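Local atomic coordinates of cysteine hydrolase (Staphylococcus aureus, PDB entry 6KUA), a protein that hydrolyses nicotinamide to nicotinic acid and ammonia, as a zinc-containing nicotinamidase of the isochorismatase-like cysteine hydrolase family. Residues 3-9 and 124-130; 32-36 and 83-89. One frame throughout, in Å; residues are numbered along the deposited sequence.

Contact 1: 3-9 and 124-130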
loop_
_atom_site.group_PDB
_atom_site.type_symbol
_atom_site.label_atom_id
_atom_site.label_comp_id
_atom_site.label_asym_id
_atom_site.label_seq_id
_atom_site.Cartn_x
_atom_site.Cartn_y
_atom_site.Cartn_z
ATOM N N HIS A 3 -20.127 -4.712 12.713
ATOM C CA HIS A 3 -19.082 -4.460 11.735
ATOM C C HIS A 3 -17.810 -4.005 12.438
ATOM O O HIS A 3 -17.176 -3.038 12.023
ATOM C CB HIS A 3 -19.557 -3.408 10.730
ATOM C CG HIS A 3 -20.878 -3.738 10.108
ATOM N ND1 HIS A 3 -20.992 -4.507 8.968
ATOM C CD2 HIS A 3 -22.142 -3.429 10.482
ATOM C CE1 HIS A 3 -22.269 -4.657 8.667
ATOM N NE2 HIS A 3 -22.987 -4.005 9.565
ATOM N N ARG A 4 -17.462 -4.673 13.543
ATOM C CA ARG A 4 -16.378 -4.250 14.417
ATOM C C ARG A 4 -15.386 -5.390 14.623
ATOM O O ARG A 4 -15.733 -6.570 14.537
ATOM C CB ARG A 4 -16.903 -3.753 15.780
ATOM C CG ARG A 4 -17.732 -4.768 16.563
ATOM C CD ARG A 4 -18.027 -4.307 18.008
ATOM N NE ARG A 4 -18.380 -5.439 18.876
ATOM C CZ ARG A 4 -18.388 -5.418 20.213
ATOM N NH1 ARG A 4 -18.067 -4.325 20.882
ATOM N NH2 ARG A 4 -18.708 -6.512 20.889
ATOM N N ALA A 5 -14.134 -5.025 14.878
ATOM C CA ALA A 5 -13.101 -6.009 15.157
ATOM C C ALA A 5 -12.221 -5.471 16.267
ATOM O O ALA A 5 -12.069 -4.256 16.434
ATOM C CB ALA A 5 -12.259 -6.348 13.907
ATOM N N LEU A 6 -11.684 -6.393 17.053
ATOM C CA LEU A 6 -10.767 -6.065 18.125
ATOM C C LEU A 6 -9.354 -6.382 17.660
ATOM O O LEU A 6 -9.092 -7.488 17.175
ATOM C CB LEU A 6 -11.120 -6.860 19.387
ATOM C CG LEU A 6 -10.195 -6.674 20.586
ATOM C CD1 LEU A 6 -10.311 -5.269 21.138
ATOM C CD2 LEU A 6 -10.536 -7.688 21.659
ATOM N N LEU A 7 -8.452 -5.421 17.787
ATOM C CA LEU A 7 -7.046 -5.625 17.452
ATOM C C LEU A 7 -6.246 -5.627 18.745
ATOM O O LEU A 7 -6.199 -4.606 19.444
ATOM C CB LEU A 7 -6.532 -4.535 16.504
ATOM C CG LEU A 7 -7.343 -4.258 15.236
ATOM C CD1 LEU A 7 -6.642 -3.247 14.307
ATOM C CD2 LEU A 7 -7.654 -5.549 14.485
ATOM N N VAL A 8 -5.623 -6.762 19.057
ATOM C CA VAL A 8 -4.805 -6.919 20.260
ATOM C C VAL A 8 -3.346 -6.878 19.833
ATOM O O VAL A 8 -2.830 -7.839 19.251
ATOM C CB VAL A 8 -5.129 -8.214 21.010
ATOM C CG1 VAL A 8 -4.280 -8.317 22.285
ATOM C CG2 VAL A 8 -6.617 -8.258 21.323
ATOM N N VAL A 9 -2.681 -5.765 20.125
ATOM C CA VAL A 9 -1.353 -5.473 19.585
ATOM C C VAL A 9 -0.281 -5.857 20.603
ATOM O O VAL A 9 -0.245 -5.324 21.721
ATOM C CB VAL A 9 -1.236 -3.993 19.186
ATOM C CG1 VAL A 9 0.116 -3.721 18.550
ATOM C CG2 VAL A 9 -2.361 -3.624 18.218
ATOM N N ILE A 124 -16.033 -5.343 7.999
ATOM C CA ILE A 124 -15.639 -4.572 9.180
ATOM C C ILE A 124 -15.245 -3.171 8.748
ATOM O O ILE A 124 -14.351 -3.005 7.913
ATOM C CB ILE A 124 -14.452 -5.227 9.908
ATOM C CG1 ILE A 124 -14.737 -6.685 10.248
ATOM C CG2 ILE A 124 -14.088 -4.412 11.127
ATOM C CD1 ILE A 124 -15.641 -6.822 11.391
ATOM N N ASN A 125 -15.860 -2.157 9.348
ATOM C CA ASN A 125 -15.399 -0.788 9.127
ATOM C C ASN A 125 -15.095 -0.085 10.443
ATOM O O ASN A 125 -15.002 1.139 10.476
ATOM C CB ASN A 125 -16.418 0.029 8.314
ATOM C CG ASN A 125 -17.649 0.394 9.120
ATOM O OD1 ASN A 125 -18.010 -0.302 10.071
ATOM N ND2 ASN A 125 -18.299 1.496 8.750
ATOM N N GLN A 126 -14.935 -0.832 11.527
ATOM C CA GLN A 126 -14.702 -0.239 12.836
ATOM C C GLN A 126 -13.742 -1.125 13.621
ATOM O O GLN A 126 -13.961 -2.338 13.715
ATOM C CB GLN A 126 -16.047 -0.081 13.556
ATOM C CG GLN A 126 -15.987 0.174 15.035
ATOM C CD GLN A 126 -17.369 0.476 15.612
ATOM O OE1 GLN A 126 -18.161 -0.436 15.874
ATOM N NE2 GLN A 126 -17.673 1.763 15.785
ATOM N N VAL A 127 -12.656 -0.551 14.143
ATOM C CA VAL A 127 -11.698 -1.336 14.912
ATOM C C VAL A 127 -11.569 -0.740 16.304
ATOM O O VAL A 127 -11.616 0.483 16.484
ATOM C CB VAL A 127 -10.313 -1.440 14.231
ATOM C CG1 VAL A 127 -10.453 -2.057 12.853
ATOM C CG2 VAL A 127 -9.600 -0.073 14.186
ATOM N N GLU A 128 -11.432 -1.615 17.286
ATOM C CA GLU A 128 -11.036 -1.235 18.635
ATOM C C GLU A 128 -9.622 -1.744 18.866
ATOM O O GLU A 128 -9.326 -2.906 18.577
ATOM C CB GLU A 128 -12.006 -1.821 19.663
ATOM C CG GLU A 128 -11.755 -1.379 21.081
ATOM C CD GLU A 128 -12.846 -1.871 22.035
ATOM O OE1 GLU A 128 -14.038 -1.920 21.638
ATOM O OE2 GLU A 128 -12.499 -2.225 23.182
ATOM N N ILE A 129 -8.739 -0.884 19.363
ATOM C CA ILE A 129 -7.329 -1.229 19.456
ATOM C C ILE A 129 -6.891 -1.232 20.911
ATOM O O ILE A 129 -7.006 -0.216 21.604
ATOM C CB ILE A 129 -6.442 -0.275 18.649
ATOM C CG1 ILE A 129 -6.961 -0.133 17.228
ATOM C CG2 ILE A 129 -5.031 -0.827 18.610
ATOM C CD1 ILE A 129 -6.186 0.929 16.433
ATOM N N VAL A 130 -6.325 -2.352 21.350
ATOM C CA VAL A 130 -5.804 -2.479 22.699
ATOM C C VAL A 130 -4.408 -3.072 22.607
ATOM O O VAL A 130 -4.027 -3.676 21.598
ATOM C CB VAL A 130 -6.716 -3.349 23.588
ATOM C CG1 VAL A 130 -8.153 -2.805 23.563
ATOM C CG2 VAL A 130 -6.675 -4.820 23.138
#

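Contact 2: 32-36 and 83-89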
loop_
_atom_site.group_PDB
_atom_site.type_symbol
_atom_site.label_atom_id
_atom_site.label_comp_id
_atom_site.label_asym_id
_atom_site.label_seq_id
_atom_site.Cartn_x
_atom_site.Cartn_y
_atom_site.Cartn_z
ATOM N N GLU A 32 -4.270 -6.126 31.602
ATOM C CA GLU A 32 -4.614 -7.519 31.328
ATOM C C GLU A 32 -6.101 -7.793 31.548
ATOM O O GLU A 32 -6.778 -8.374 30.689
ATOM C CB GLU A 32 -3.738 -8.420 32.213
ATOM C CG GLU A 32 -3.996 -9.919 32.128
ATOM C CD GLU A 32 -3.110 -10.713 33.090
ATOM O OE1 GLU A 32 -2.733 -11.866 32.768
ATOM O OE2 GLU A 32 -2.779 -10.174 34.170
ATOM N N ASP A 33 -6.635 -7.365 32.690
ATOM C CA ASP A 33 -8.036 -7.649 32.987
ATOM C C ASP A 33 -8.963 -6.985 31.976
ATOM O O ASP A 33 -9.982 -7.568 31.586
ATOM C CB ASP A 33 -8.380 -7.188 34.406
ATOM C CG ASP A 33 -8.034 -8.222 35.469
ATOM O OD1 ASP A 33 -7.362 -9.235 35.153
ATOM O OD2 ASP A 33 -8.437 -8.007 36.638
ATOM N N PHE A 34 -8.630 -5.765 31.537
ATOM C CA PHE A 34 -9.490 -5.066 30.586
ATOM C C PHE A 34 -9.452 -5.723 29.209
ATOM O O PHE A 34 -10.479 -5.824 28.531
ATOM C CB PHE A 34 -9.075 -3.601 30.490
ATOM C CG PHE A 34 -9.972 -2.773 29.617
ATOM C CD1 PHE A 34 -9.703 -2.625 28.260
ATOM C CD2 PHE A 34 -11.080 -2.141 30.153
ATOM C CE1 PHE A 34 -10.525 -1.853 27.453
ATOM C CE2 PHE A 34 -11.911 -1.368 29.356
ATOM C CZ PHE A 34 -11.632 -1.225 28.003
ATOM N N ILE A 35 -8.279 -6.166 28.779
ATOM C CA ILE A 35 -8.168 -6.820 27.479
ATOM C C ILE A 35 -8.950 -8.132 27.470
ATOM O O ILE A 35 -9.689 -8.424 26.518
ATOM C CB ILE A 35 -6.684 -7.019 27.124
ATOM C CG1 ILE A 35 -6.002 -5.662 26.897
ATOM C CG2 ILE A 35 -6.534 -7.869 25.892
ATOM C CD1 ILE A 35 -4.563 -5.792 26.440
ATOM N N VAL A 36 -8.810 -8.932 28.536
ATOM C CA VAL A 36 -9.544 -10.191 28.662
ATOM C C VAL A 36 -11.037 -9.941 28.536
ATOM O O VAL A 36 -11.757 -10.677 27.847
ATOM C CB VAL A 36 -9.192 -10.881 30.000
ATOM C CG1 VAL A 36 -10.137 -12.027 30.296
ATOM C CG2 VAL A 36 -7.746 -11.363 29.995
ATOM N N TYR A 83 0.631 -12.973 26.762
ATOM C CA TYR A 83 0.874 -12.832 28.187
ATOM C C TYR A 83 -0.340 -13.257 29.011
ATOM O O TYR A 83 -1.467 -12.849 28.727
ATOM C CB TYR A 83 1.237 -11.386 28.515
ATOM C CG TYR A 83 1.480 -11.162 29.981
ATOM C CD1 TYR A 83 2.690 -11.527 30.559
ATOM C CD2 TYR A 83 0.503 -10.614 30.791
ATOM C CE1 TYR A 83 2.927 -11.342 31.899
ATOM C CE2 TYR A 83 0.724 -10.425 32.140
ATOM C CZ TYR A 83 1.946 -10.796 32.688
ATOM O OH TYR A 83 2.202 -10.615 34.029
ATOM N N GLY A 84 -0.093 -14.078 30.033
ATOM C CA GLY A 84 -0.978 -14.179 31.188
ATOM C C GLY A 84 -2.361 -14.694 30.858
ATOM O O GLY A 84 -2.535 -15.648 30.093
ATOM N N LYS A 85 -3.369 -14.052 31.455
ATOM C CA LYS A 85 -4.754 -14.445 31.210
ATOM C C LYS A 85 -5.160 -14.260 29.752
ATOM O O LYS A 85 -6.031 -14.984 29.259
ATOM C CB LYS A 85 -5.696 -13.660 32.114
ATOM C CG LYS A 85 -5.469 -13.901 33.596
ATOM C CD LYS A 85 -6.356 -12.989 34.432
ATOM C CE LYS A 85 -5.826 -12.863 35.852
ATOM N NZ LYS A 85 -6.523 -11.772 36.592
ATOM N N VAL A 86 -4.559 -13.299 29.046
ATOM C CA VAL A 86 -4.871 -13.147 27.628
ATOM C C VAL A 86 -4.390 -14.368 26.856
ATOM O O VAL A 86 -5.121 -14.937 26.039
ATOM C CB VAL A 86 -4.263 -11.843 27.075
ATOM C CG1 VAL A 86 -4.351 -11.818 25.556
ATOM C CG2 VAL A 86 -4.957 -10.634 27.689
ATOM N N GLY A 87 -3.162 -14.804 27.125
ATOM C CA GLY A 87 -2.652 -16.010 26.489
ATOM C C GLY A 87 -3.442 -17.254 26.856
ATOM O O GLY A 87 -3.647 -18.137 26.018
ATOM N N LYS A 88 -3.900 -17.335 28.111
ATOM C CA LYS A 88 -4.745 -18.450 28.532
ATOM C C LYS A 88 -6.049 -18.471 27.750
ATOM O O LYS A 88 -6.449 -19.511 27.209
ATOM C CB LYS A 88 -5.039 -18.358 30.033
ATOM C CG LYS A 88 -3.851 -18.595 30.941
ATOM C CD LYS A 88 -4.296 -19.111 32.311
ATOM C CE LYS A 88 -5.178 -18.096 33.045
ATOM N NZ LYS A 88 -4.604 -17.665 34.366
ATOM N N LEU A 89 -6.744 -17.326 27.705
ATOM C CA LEU A 89 -7.995 -17.244 26.961
ATOM C C LEU A 89 -7.782 -17.616 25.500
ATOM O O LEU A 89 -8.599 -18.335 24.911
ATOM C CB LEU A 89 -8.586 -15.838 27.092
ATOM C CG LEU A 89 -9.921 -15.514 26.423
ATOM C CD1 LEU A 89 -10.951 -16.600 26.706
ATOM C CD2 LEU A 89 -10.428 -14.159 26.899
#

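Contact 1: 3-9 and 124-130
A5, L7 and V9 reach across to strand 126-130 with their amides, and E128 and V130 return the bond, in the alternating pattern of a parallel strand pair. A5 N donates to Q126 O and E128 N to A5 O; L7 N then meets E128 O at 2.8 Å and V130 N meets L7 O at 3.0 Å, both almost straight. V9 N binds V130 O (2.9 Å), and the pairing continues to V132. At the N-terminal end of the pair N125 N binds H3 O at 3.1 Å, tilted from the carbonyl plane, with an N-H...O angle of 142°.

Side chains alternate between two faces. On one, L7 lays CD1 against V127 CB at 4.1 Å, and farther along V9 CG2 meets I129 CG2; I124 brings CG2 to A5 CB (3.8 Å). On the other, L6 and V130 cross at about a right angle, CD1 to CG1, while V8 CG2 packs on V130 CG2 at 3.9 Å. L6 gets there because its CG stands anti to the backbone N (chi1 177°), which carries CD1 over the neighbouring strand. Beside them the aliphatic part of E128 rests on L6 CD1.

The charged ends of R4 and E128 find their partners outside the pair. E128 forms a salt bridge with R38, and R4 forms salt bridges with D41 and D47 while its guanidinium makes a cation-pi contact with F42.

Strand 4-9 is the middle one of the five-stranded parallel sheet, bonded on its other edge to strand 48-54, while strand 151-160 flanks 126-132. Helix 137-147 packs on the face of L7, V127 and I129, and helix 32-44 on that of L6 and E128.

Contact 2: 32-36 and 83-89
The carboxylate of E32 and the ring of Y83 are the flat groups here, their planes 43° apart. E32 OE1 approaches the ring obliquely, 3.8 Å from Y83 CE2, and on its anti side the same oxygen takes the backbone N-H of K85. That bond is short, K85 N to E32 OE1 being 2.6 Å, and nearly straight, and the nitrogen lies 17° out of the carboxylate plane. E32 spans the gap with an extended chain, CG anti to the backbone N (chi1 177°). A carboxylate at the N-terminal end of helix 84-93 probably interacts favourably with its dipole. G84 CA lies close by, 3.3 Å from E32 OE1.

K85 then crosses E32 at about a right angle, with its CG alongside OE1, and runs out extended to D33. K85 NZ forms a salt bridge with D33 OD1 at 3.0 Å, on the syn lone pair of that oxygen.

Further along the two helices the contact turns apolar. V86 CG2 touches both I35 CG2 and V36 CG2, 3.7 Å from each, and L89 CD2 meets V36 CG1 at 4.0 Å. Y11 touches E32, I35 and V86, and I39, one turn beyond I35, continues the packing against V86 and L89.

The segments run close to parallel: helix 32-44 links strands 4-9 and 48-54, helix 84-93 links 48-54 and 99-104, the helices of two successive beta-alpha-beta crossovers in the parallel sheet.

In the fold
Contact 1 lies in the middle of the sheet and contact 2 farther out, among the helices covering one of its faces; their centres are about 17 Å apart. They nevertheless touch through I35, whose CG1 is 3.9 Å from V130 CG2 and whose CG2 is 4.3 Å from V8 CG1. I35 therefore joins both layers, with the strand pair on one hand and V86 on the other. Segments 32-36 and 83-89 both fall between 3-9 and 124-130 in sequence. The zinc ion lies near the C-terminal end of strand 4-9, about 11 Å from the V9 side chain, too far for contact; V9 itself packs on C137.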